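Local coordinates for adenosylmethionine-8-amino-7-oxononanoate aminotransferase (Methanocaldococcus jannaschii, PDB 6ZHK), which probably transfers an amino group from S-adenosylmethionine to 8-amino-7-oxononanoate, a pyridoxal-phosphate-dependent step in the biosynthesis of biotin, at residues Arg145-Glu153 with Phe180-Tyr189; Ile237-Asp248 with Arg389-Ile397. All blocks are in the same frame, centred on the assembly; numbering follows the deposited sequence. Where two conformers were deposited one is given.

The two contacts follow one another along the chain, and their centres lie about 19 Å apart. They meet where 180-189 leaves its strand: Pro188 CG packs on Tyr246 CE2 at 3.3 Å and Tyr189 CD2 on Ile244 CG2 at 3.4 Å. The end of 145-153 joins in, Lys152 O lying 3.5 Å from Met238 CE. Contact 1 is an edge pairing of the large sheet, whereas contact 2 joins two hairpins. Both approach the probable cofactor site. The side chain of Ser150 is about 9 Å from that of Asp268, a predicted pyridoxal phosphate ligand, and that of Met394 about 7 Å from that of Lys301, the predicted attachment lysine, which carries no cofactor in this structure.

Contact 1. Residues Arg145-Glu153 with Phe180-Tyr189; sequences RTKFISVKE and FKGYHANPPY
Ile149, Ser150 and Val151 lie beside Tyr183, His184 and Ala185 in a parallel pairing of strands 147-151 and 183-185, whose axes differ in direction by 29°. Tyr183 N donates to Phe148 O, Ser150 N to Tyr183 O and Ala185 N to Ser150 O, and the ladder runs on beyond the strands as Lys152 N donates to Ala185 O at 2.9 Å.

Phe148, Phe180 and His184 form an aromatic cluster. With CG between the backbone N and the carbonyl carbon (chi1 64°), the Phe148 ring swings across to 180-189 and sets one face against Gly182, whose CA is 3.8 Å from the ring centroid in a CH-pi contact. A beta carbon at Gly182 would run into Phe148 CE1. The ring of Phe180 stands almost perpendicular to that of Phe148, with its CE1 3.6 Å from Phe148 CD1. Phe148 also turns an edge to the face of His184 in an offset edge-to-face pair, CE2 being 3.9 Å from His184 NE2, the nitrogen that is hydrogen-bonded to Gly166 O.

Lys147 lays its methylenes against Tyr183, CD resting 3.5 Å from the Tyr183 OH that bonds to Glu227. Farther along, Val151 CG1 packs on Pro188 CD at 3.9 Å. Lys152 runs beside Asn186 and its NZ donates to Asn186 OD1 at 3.1 Å. The Tyr189 hydroxyl donates to the syn lone pair of Glu153 OE1 at 2.6 Å.

Strand 183-185 is outermost in the seven-stranded mixed sheet of the aminotransferase large domain, and 147-151 lies between it and 228-234. Helix 211-224 packs on Ile149, Val151 and Ala185, with Met217 touching both Ile149 and Val151, while Thr146 and Phe180 reach Pro177 and Leu178 of the second subunit.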
loop_
_atom_site.group_PDB
_atom_site.type_symbol
_atom_site.label_atom_id
_atom_site.label_comp_id
_atom_site.label_asym_id
_atom_site.label_seq_id
_atom_site.Cartn_x
_atom_site.Cartn_y
_atom_site.Cartn_z
ATOM N N ARG A 145 3.634 -24.307 11.815
ATOM C CA ARG A 145 3.591 -22.981 12.443
ATOM C C ARG A 145 2.763 -22.008 11.597
ATOM O O ARG A 145 3.335 -21.233 10.810
ATOM C CB ARG A 145 5.009 -22.397 12.530
ATOM C CG ARG A 145 5.997 -23.246 13.310
ATOM C CD ARG A 145 6.257 -22.370 14.497
ATOM N NE ARG A 145 7.544 -22.760 14.956
ATOM C CZ ARG A 145 8.222 -22.175 15.913
ATOM N NH1 ARG A 145 7.791 -21.046 16.478
ATOM N NH2 ARG A 145 9.395 -22.701 16.194
ATOM N N THR A 146 1.445 -22.081 11.783
ATOM C CA THR A 146 0.465 -21.466 10.908
ATOM C C THR A 146 -0.387 -20.454 11.669
ATOM O O THR A 146 -1.152 -19.718 11.058
ATOM C CB THR A 146 -0.443 -22.512 10.261
ATOM O OG1 THR A 146 -1.120 -23.165 11.318
ATOM C CG2 THR A 146 0.323 -23.575 9.510
ATOM N N LYS A 147 -0.180 -20.342 12.984
ATOM C CA LYS A 147 -0.991 -19.464 13.798
ATOM C C LYS A 147 -0.124 -18.336 14.334
ATOM O O LYS A 147 1.084 -18.289 14.107
ATOM C CB LYS A 147 -1.719 -20.245 14.905
ATOM C CG LYS A 147 -2.863 -21.138 14.384
ATOM C CD LYS A 147 -3.680 -21.796 15.484
ATOM C CE LYS A 147 -5.053 -22.278 15.051
ATOM N NZ LYS A 147 -4.970 -23.169 13.863
ATOM N N PHE A 148 -0.785 -17.359 14.940
ATOM C CA PHE A 148 -0.055 -16.238 15.493
ATOM C C PHE A 148 -0.644 -15.926 16.861
ATOM O O PHE A 148 -1.719 -16.408 17.193
ATOM C CB PHE A 148 -0.197 -15.023 14.591
ATOM C CG PHE A 148 -1.615 -14.578 14.531
ATOM C CD1 PHE A 148 -2.476 -15.097 13.577
ATOM C CD2 PHE A 148 -2.113 -13.696 15.494
ATOM C CE1 PHE A 148 -3.804 -14.739 13.589
ATOM C CE2 PHE A 148 -3.440 -13.320 15.495
ATOM C CZ PHE A 148 -4.286 -13.850 14.519
ATOM N N ILE A 149 0.076 -15.118 17.614
ATOM C CA ILE A 149 -0.445 -14.580 18.851
ATOM C C ILE A 149 -0.407 -13.060 18.763
ATOM O O ILE A 149 0.609 -12.447 18.376
ATOM C CB ILE A 149 0.464 -15.027 20.029
ATOM C CG1 ILE A 149 0.279 -16.518 20.323
ATOM C CG2 ILE A 149 0.053 -14.199 21.241
ATOM C CD1 ILE A 149 1.307 -17.100 21.306
ATOM N N SER A 150 -1.498 -12.441 19.183
ATOM C CA SER A 150 -1.532 -10.996 19.277
ATOM C C SER A 150 -2.427 -10.635 20.479
ATOM O O SER A 150 -2.573 -11.455 21.397
ATOM C CB SER A 150 -2.045 -10.487 17.967
ATOM O OG SER A 150 -2.005 -9.072 17.958
ATOM N N VAL A 151 -2.985 -9.413 20.480
ATOM C CA VAL A 151 -3.857 -8.956 21.567
ATOM C C VAL A 151 -5.178 -8.453 21.042
ATOM O O VAL A 151 -5.276 -7.929 19.940
ATOM C CB VAL A 151 -3.192 -7.893 22.468
ATOM C CG1 VAL A 151 -2.068 -8.512 23.282
ATOM C CG2 VAL A 151 -2.726 -6.650 21.710
ATOM N N LYS A 152 -6.217 -8.648 21.867
ATOM C CA LYS A 152 -7.513 -8.057 21.571
ATOM C C LYS A 152 -7.362 -6.531 21.545
ATOM O O LYS A 152 -6.601 -5.965 22.352
ATOM C CB LYS A 152 -8.506 -8.474 22.645
ATOM C CG LYS A 152 -8.939 -9.947 22.601
ATOM C CD LYS A 152 -9.674 -10.340 23.886
ATOM C CE LYS A 152 -9.534 -11.818 24.193
ATOM N NZ LYS A 152 -10.647 -12.326 25.034
ATOM N N GLU A 153 -8.072 -5.918 20.595
ATOM C CA GLU A 153 -8.114 -4.470 20.417
ATOM C C GLU A 153 -6.837 -3.960 19.760
ATOM O O GLU A 153 -6.736 -2.753 19.532
ATOM C CB GLU A 153 -8.281 -3.695 21.743
ATOM C CG GLU A 153 -9.632 -3.835 22.456
ATOM C CD GLU A 153 -9.708 -3.246 23.877
ATOM O OE1 GLU A 153 -8.791 -2.468 24.296
ATOM O OE2 GLU A 153 -10.670 -3.587 24.602
ATOM N N PHE A 180 -7.274 -15.338 8.622
ATOM C CA PHE A 180 -6.627 -16.550 9.104
ATOM C C PHE A 180 -6.589 -16.437 10.623
ATOM O O PHE A 180 -6.577 -15.326 11.146
ATOM C CB PHE A 180 -5.243 -16.800 8.473
ATOM C CG PHE A 180 -4.248 -15.681 8.648
ATOM C CD1 PHE A 180 -3.551 -15.525 9.842
ATOM C CD2 PHE A 180 -4.033 -14.772 7.630
ATOM C CE1 PHE A 180 -2.619 -14.517 9.999
ATOM C CE2 PHE A 180 -3.125 -13.737 7.790
ATOM C CZ PHE A 180 -2.384 -13.630 8.970
ATOM N N LYS A 181 -6.604 -17.585 11.332
ATOM C CA LYS A 181 -6.938 -17.564 12.739
ATOM C C LYS A 181 -5.693 -17.690 13.621
ATOM O O LYS A 181 -4.675 -18.279 13.263
ATOM C CB LYS A 181 -7.999 -18.640 13.033
ATOM C CG LYS A 181 -9.273 -18.540 12.204
ATOM C CD LYS A 181 -9.947 -17.180 12.423
ATOM C CE LYS A 181 -11.310 -17.006 11.740
ATOM N NZ LYS A 181 -11.199 -17.213 10.274
ATOM N N GLY A 182 -5.823 -17.247 14.867
ATOM C CA GLY A 182 -4.708 -17.333 15.804
ATOM C C GLY A 182 -5.244 -17.188 17.225
ATOM O O GLY A 182 -6.383 -17.544 17.481
ATOM N N TYR A 183 -4.438 -16.616 18.124
ATOM C CA TYR A 183 -4.786 -16.461 19.529
ATOM C C TYR A 183 -4.655 -14.997 19.933
ATOM O O TYR A 183 -3.668 -14.331 19.575
ATOM C CB TYR A 183 -3.791 -17.251 20.371
ATOM C CG TYR A 183 -3.804 -18.714 19.966
ATOM C CD1 TYR A 183 -4.852 -19.532 20.385
ATOM C CD2 TYR A 183 -2.833 -19.255 19.136
ATOM C CE1 TYR A 183 -4.928 -20.857 19.987
ATOM C CE2 TYR A 183 -2.880 -20.598 18.738
ATOM C CZ TYR A 183 -3.931 -21.396 19.188
ATOM O OH TYR A 183 -4.100 -22.697 18.835
ATOM N N HIS A 184 -5.621 -14.487 20.699
ATOM C CA HIS A 184 -5.459 -13.098 21.111
ATOM C C HIS A 184 -5.503 -13.062 22.629
ATOM O O HIS A 184 -6.497 -13.506 23.195
ATOM C CB HIS A 184 -6.630 -12.268 20.615
ATOM C CG HIS A 184 -6.553 -11.965 19.176
ATOM N ND1 HIS A 184 -7.128 -12.794 18.230
ATOM C CD2 HIS A 184 -5.948 -10.964 18.508
ATOM C CE1 HIS A 184 -6.910 -12.267 17.027
ATOM N NE2 HIS A 184 -6.203 -11.169 17.177
ATOM N N ALA A 185 -4.428 -12.573 23.257
ATOM C CA ALA A 185 -4.460 -12.352 24.688
ATOM C C ALA A 185 -5.348 -11.144 25.019
ATOM O O ALA A 185 -5.696 -10.328 24.148
ATOM C CB ALA A 185 -3.080 -12.146 25.184
ATOM N N ASN A 186 -5.680 -11.002 26.318
ATOM C CA ASN A 186 -6.467 -9.848 26.709
ATOM C C ASN A 186 -5.599 -8.604 26.605
ATOM O O ASN A 186 -4.382 -8.677 26.776
ATOM C CB ASN A 186 -7.045 -9.947 28.120
ATOM C CG ASN A 186 -8.114 -11.010 28.194
ATOM O OD1 ASN A 186 -9.020 -11.046 27.354
ATOM N ND2 ASN A 186 -7.993 -11.873 29.191
ATOM N N PRO A 187 -6.228 -7.442 26.325
ATOM C CA PRO A 187 -5.484 -6.205 26.121
ATOM C C PRO A 187 -4.448 -6.055 27.231
ATOM O O PRO A 187 -4.754 -6.237 28.407
ATOM C CB PRO A 187 -6.575 -5.130 26.238
ATOM C CG PRO A 187 -7.817 -5.837 25.731
ATOM C CD PRO A 187 -7.689 -7.258 26.252
ATOM N N PRO A 188 -3.189 -5.712 26.875
ATOM C CA PRO A 188 -2.087 -5.683 27.839
ATOM C C PRO A 188 -2.332 -4.843 29.091
ATOM O O PRO A 188 -1.682 -5.079 30.116
ATOM C CB PRO A 188 -0.930 -5.056 27.072
ATOM C CG PRO A 188 -1.259 -5.269 25.594
ATOM C CD PRO A 188 -2.772 -5.354 25.504
ATOM N N TYR A 189 -3.199 -3.820 28.987
ATOM C CA TYR A 189 -3.520 -3.017 30.161
ATOM C C TYR A 189 -4.376 -3.874 31.103
ATOM O O TYR A 189 -4.965 -3.227 31.981
ATOM C CB TYR A 189 -4.243 -1.703 29.805
ATOM C CG TYR A 189 -5.537 -1.873 29.035
ATOM C CD1 TYR A 189 -6.751 -2.022 29.688
ATOM C CD2 TYR A 189 -5.555 -1.854 27.641
ATOM C CE1 TYR A 189 -7.932 -2.171 28.974
ATOM C CE2 TYR A 189 -6.722 -2.005 26.908
ATOM C CZ TYR A 189 -7.919 -2.165 27.591
ATOM O OH TYR A 189 -9.077 -2.359 26.901
HETATM O O HOH W 1 -3.515 -19.375 10.810
#

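Contact 2. Residues Ile237-Asp248 with Arg389-Ile397; sequences IMGSAGMIPYPD and RGRGFMVGI
Arg389 and Arg391 supply the polar grip on 237-248 from a hairpin closed by a type II' beta turn at Arg391-Met394. Arg389 holds Gly242 O side-on: NE at 2.9 Å and NH2 at 3.0 Å both donate to this one carbonyl oxygen, which lies almost in the guanidinium plane. A bend at chi2 (-72°) brings the group there, with Ile244 CG1 over one of its faces, while NH1 pairs with Asp387 and Glu398. A leucine in place of this arginine would probably leave Gly242 O without these two donors and both acids without their guanidinium mate.

Arg391 reaches out extended to form a salt bridge with Asp248, NH2 donating to OD1 at 3.0 Å (161° at the hydrogen) with the two planes nearly coplanar. NH2 also makes a weak bond to Tyr246 O, NE binds Gly236 O, and a water joins NH1 to Asp248 OD2.

Ile237 CD1 touches Met394 CB at 3.9 Å, and Met243 SD approaches the same Met394 CB at 3.8 Å. Met243 CB lies 3.5 Å from the backbone Gly396 N, where a glycine leaves room for it. Met243 and Ile244 form a G1 beta bulge opposite Met238.

Met243 O is buried with no partner. No backbone hydrogen bond joins the segments, so the directed polar links between the two hairpins come from arginine side chains, with methionine and isoleucine side chains supplying the apolar contacts.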
loop_
_atom_site.group_PDB
_atom_site.type_symbol
_atom_site.label_atom_id
_atom_site.label_comp_id
_atom_site.label_asym_id
_atom_site.label_seq_id
_atom_site.Cartn_x
_atom_site.Cartn_y
_atom_site.Cartn_z
ATOM N N ILE A 237 2.197 1.369 22.760
ATOM C CA ILE A 237 0.896 1.945 22.975
ATOM C C ILE A 237 -0.049 1.453 21.883
ATOM O O ILE A 237 0.400 1.150 20.805
ATOM C CB ILE A 237 1.022 3.475 22.992
ATOM C CG1 ILE A 237 -0.324 4.202 23.208
ATOM C CG2 ILE A 237 1.743 3.926 21.752
ATOM C CD1 ILE A 237 -0.085 5.646 23.624
ATOM N N MET A 238 -1.288 1.181 22.273
ATOM C CA MET A 238 -2.318 0.753 21.339
ATOM C C MET A 238 -3.042 1.998 20.811
ATOM O O MET A 238 -3.820 2.642 21.527
ATOM C CB MET A 238 -3.285 -0.214 22.031
ATOM C CG MET A 238 -2.552 -1.383 22.786
ATOM S SD MET A 238 -3.753 -2.408 23.694
ATOM C CE MET A 238 -4.498 -3.227 22.287
ATOM N N GLY A 239 -2.756 2.373 19.570
ATOM C CA GLY A 239 -3.289 3.624 19.048
ATOM C C GLY A 239 -4.803 3.589 18.849
ATOM O O GLY A 239 -5.572 4.373 19.463
ATOM N N SER A 240 -5.204 2.743 17.916
ATOM C CA SER A 240 -6.594 2.701 17.462
ATOM C C SER A 240 -7.518 2.243 18.598
ATOM O O SER A 240 -8.705 2.593 18.651
ATOM C CB SER A 240 -6.690 1.804 16.270
ATOM O OG SER A 240 -8.037 1.521 15.964
ATOM N N ALA A 241 -6.958 1.546 19.602
ATOM C CA ALA A 241 -7.770 1.166 20.754
ATOM C C ALA A 241 -8.044 2.380 21.650
ATOM O O ALA A 241 -8.823 2.268 22.587
ATOM C CB ALA A 241 -7.128 0.043 21.554
ATOM N N GLY A 242 -7.351 3.511 21.420
ATOM C CA GLY A 242 -7.618 4.747 22.138
ATOM C C GLY A 242 -6.411 5.257 22.919
ATOM O O GLY A 242 -6.557 5.744 24.060
ATOM N N MET A 243 -5.212 5.079 22.331
ATOM C CA MET A 243 -3.949 5.503 22.886
ATOM C C MET A 243 -3.767 4.917 24.273
ATOM O O MET A 243 -3.407 5.641 25.187
ATOM C CB MET A 243 -3.810 7.047 22.919
ATOM C CG MET A 243 -3.930 7.647 21.516
ATOM S SD MET A 243 -2.508 7.121 20.499
ATOM C CE MET A 243 -3.267 7.246 18.865
ATOM N N ILE A 244 -3.941 3.594 24.406
ATOM C CA ILE A 244 -3.694 3.005 25.711
ATOM C C ILE A 244 -2.263 2.476 25.777
ATOM O O ILE A 244 -1.873 1.633 24.989
ATOM C CB ILE A 244 -4.697 1.866 25.953
ATOM C CG1 ILE A 244 -6.127 2.279 25.573
ATOM C CG2 ILE A 244 -4.575 1.409 27.400
ATOM C CD1 ILE A 244 -7.120 1.126 25.546
ATOM N N PRO A 245 -1.430 2.917 26.741
ATOM C CA PRO A 245 -0.069 2.416 26.833
ATOM C C PRO A 245 -0.138 0.942 27.238
ATOM O O PRO A 245 -1.017 0.517 27.998
ATOM C CB PRO A 245 0.605 3.217 27.974
ATOM C CG PRO A 245 -0.558 3.859 28.711
ATOM C CD PRO A 245 -1.764 3.896 27.785
ATOM N N TYR A 246 0.850 0.180 26.768
ATOM C CA TYR A 246 1.172 -1.094 27.384
ATOM C C TYR A 246 1.882 -0.750 28.689
ATOM O O TYR A 246 2.686 0.181 28.693
ATOM C CB TYR A 246 2.246 -1.770 26.542
ATOM C CG TYR A 246 1.751 -2.402 25.267
ATOM C CD1 TYR A 246 1.256 -1.618 24.246
ATOM C CD2 TYR A 246 1.814 -3.764 25.069
ATOM C CE1 TYR A 246 0.806 -2.174 23.068
ATOM C CE2 TYR A 246 1.399 -4.336 23.873
ATOM C CZ TYR A 246 0.849 -3.533 22.891
ATOM O OH TYR A 246 0.380 -4.028 21.704
ATOM N N PRO A 247 1.663 -1.470 29.806
ATOM C CA PRO A 247 2.426 -1.185 31.030
ATOM C C PRO A 247 3.926 -1.308 30.798
ATOM O O PRO A 247 4.366 -2.107 29.975
ATOM C CB PRO A 247 1.976 -2.306 31.984
ATOM C CG PRO A 247 0.625 -2.723 31.483
ATOM C CD PRO A 247 0.706 -2.566 29.973
ATOM N N ASP A 248 4.730 -0.586 31.587
ATOM C CA ASP A 248 6.181 -0.727 31.533
ATOM C C ASP A 248 6.518 -2.185 31.837
ATOM O O ASP A 248 5.842 -2.812 32.660
ATOM C CB ASP A 248 6.920 0.279 32.445
ATOM C CG ASP A 248 6.952 1.700 31.888
ATOM O OD1 ASP A 248 6.655 1.867 30.665
ATOM O OD2 ASP A 248 7.296 2.632 32.654
ATOM N N ARG A 389 -4.486 9.386 29.425
ATOM C CA ARG A 389 -3.414 8.400 29.376
ATOM C C ARG A 389 -2.668 8.517 28.060
ATOM O O ARG A 389 -3.191 9.090 27.111
ATOM C CB ARG A 389 -3.974 6.984 29.553
ATOM C CG ARG A 389 -4.605 6.370 28.307
ATOM C CD ARG A 389 -5.914 6.983 27.946
ATOM N NE ARG A 389 -6.704 6.245 26.949
ATOM C CZ ARG A 389 -7.842 5.574 27.190
ATOM N NH1 ARG A 389 -8.347 5.503 28.413
ATOM N NH2 ARG A 389 -8.543 5.105 26.180
ATOM N N GLY A 390 -1.452 7.960 28.020
ATOM C CA GLY A 390 -0.714 7.919 26.770
ATOM C C GLY A 390 0.780 7.822 27.022
ATOM O O GLY A 390 1.200 7.647 28.168
ATOM N N ARG A 391 1.575 8.027 25.971
ATOM C CA ARG A 391 3.021 8.115 26.101
ATOM C C ARG A 391 3.519 9.243 25.202
ATOM O O ARG A 391 3.143 9.309 24.029
ATOM C CB ARG A 391 3.720 6.857 25.572
ATOM C CG ARG A 391 3.454 5.567 26.324
ATOM C CD ARG A 391 4.448 4.514 25.779
ATOM N NE ARG A 391 4.337 3.274 26.530
ATOM C CZ ARG A 391 4.954 3.084 27.690
ATOM N NH1 ARG A 391 5.778 4.006 28.161
ATOM N NH2 ARG A 391 4.823 1.917 28.304
ATOM N N GLY A 392 4.298 10.160 25.767
ATOM C CA GLY A 392 4.844 11.300 25.014
ATOM C C GLY A 392 3.740 12.140 24.356
ATOM O O GLY A 392 2.801 12.590 25.033
ATOM N N PHE A 393 3.811 12.259 23.016
ATOM C CA PHE A 393 2.820 13.000 22.244
ATOM C C PHE A 393 1.718 12.087 21.681
ATOM O O PHE A 393 1.191 12.374 20.605
ATOM C CB PHE A 393 3.536 13.702 21.068
ATOM C CG PHE A 393 4.315 14.953 21.359
ATOM C CD1 PHE A 393 3.792 15.925 22.210
ATOM C CD2 PHE A 393 5.601 15.121 20.825
ATOM C CE1 PHE A 393 4.507 17.092 22.485
ATOM C CE2 PHE A 393 6.304 16.290 21.087
ATOM C CZ PHE A 393 5.754 17.267 21.905
ATOM N N MET A 394 1.439 10.934 22.324
ATOM C CA MET A 394 0.306 10.137 21.896
ATOM C C MET A 394 -0.577 9.965 23.128
ATOM O O MET A 394 -0.254 9.216 24.054
ATOM C CB MET A 394 0.783 8.748 21.443
ATOM C CG MET A 394 1.774 8.839 20.313
ATOM S SD MET A 394 2.362 7.214 19.728
ATOM C CE MET A 394 1.099 6.916 18.493
ATOM N N VAL A 395 -1.707 10.661 23.137
ATOM C CA VAL A 395 -2.511 10.805 24.341
ATOM C C VAL A 395 -3.955 10.524 23.988
ATOM O O VAL A 395 -4.436 10.914 22.920
ATOM C CB VAL A 395 -2.310 12.210 24.971
ATOM C CG1 VAL A 395 -3.413 12.578 25.972
ATOM C CG2 VAL A 395 -0.957 12.306 25.635
ATOM N N GLY A 396 -4.659 9.826 24.878
ATOM C CA GLY A 396 -6.104 9.737 24.724
ATOM C C GLY A 396 -6.812 10.320 25.947
ATOM O O GLY A 396 -6.283 10.239 27.083
ATOM N N ILE A 397 -7.977 10.932 25.692
ATOM C CA ILE A 397 -8.829 11.430 26.777
ATOM C C ILE A 397 -10.190 10.788 26.621
ATOM O O ILE A 397 -10.922 11.090 25.668
ATOM C CB ILE A 397 -8.933 12.976 26.824
ATOM C CG1 ILE A 397 -7.559 13.601 26.935
ATOM C CG2 ILE A 397 -9.877 13.454 27.944
ATOM C CD1 ILE A 397 -6.927 13.851 25.581
HETATM O O HOH W 2 7.327 5.198 30.743
#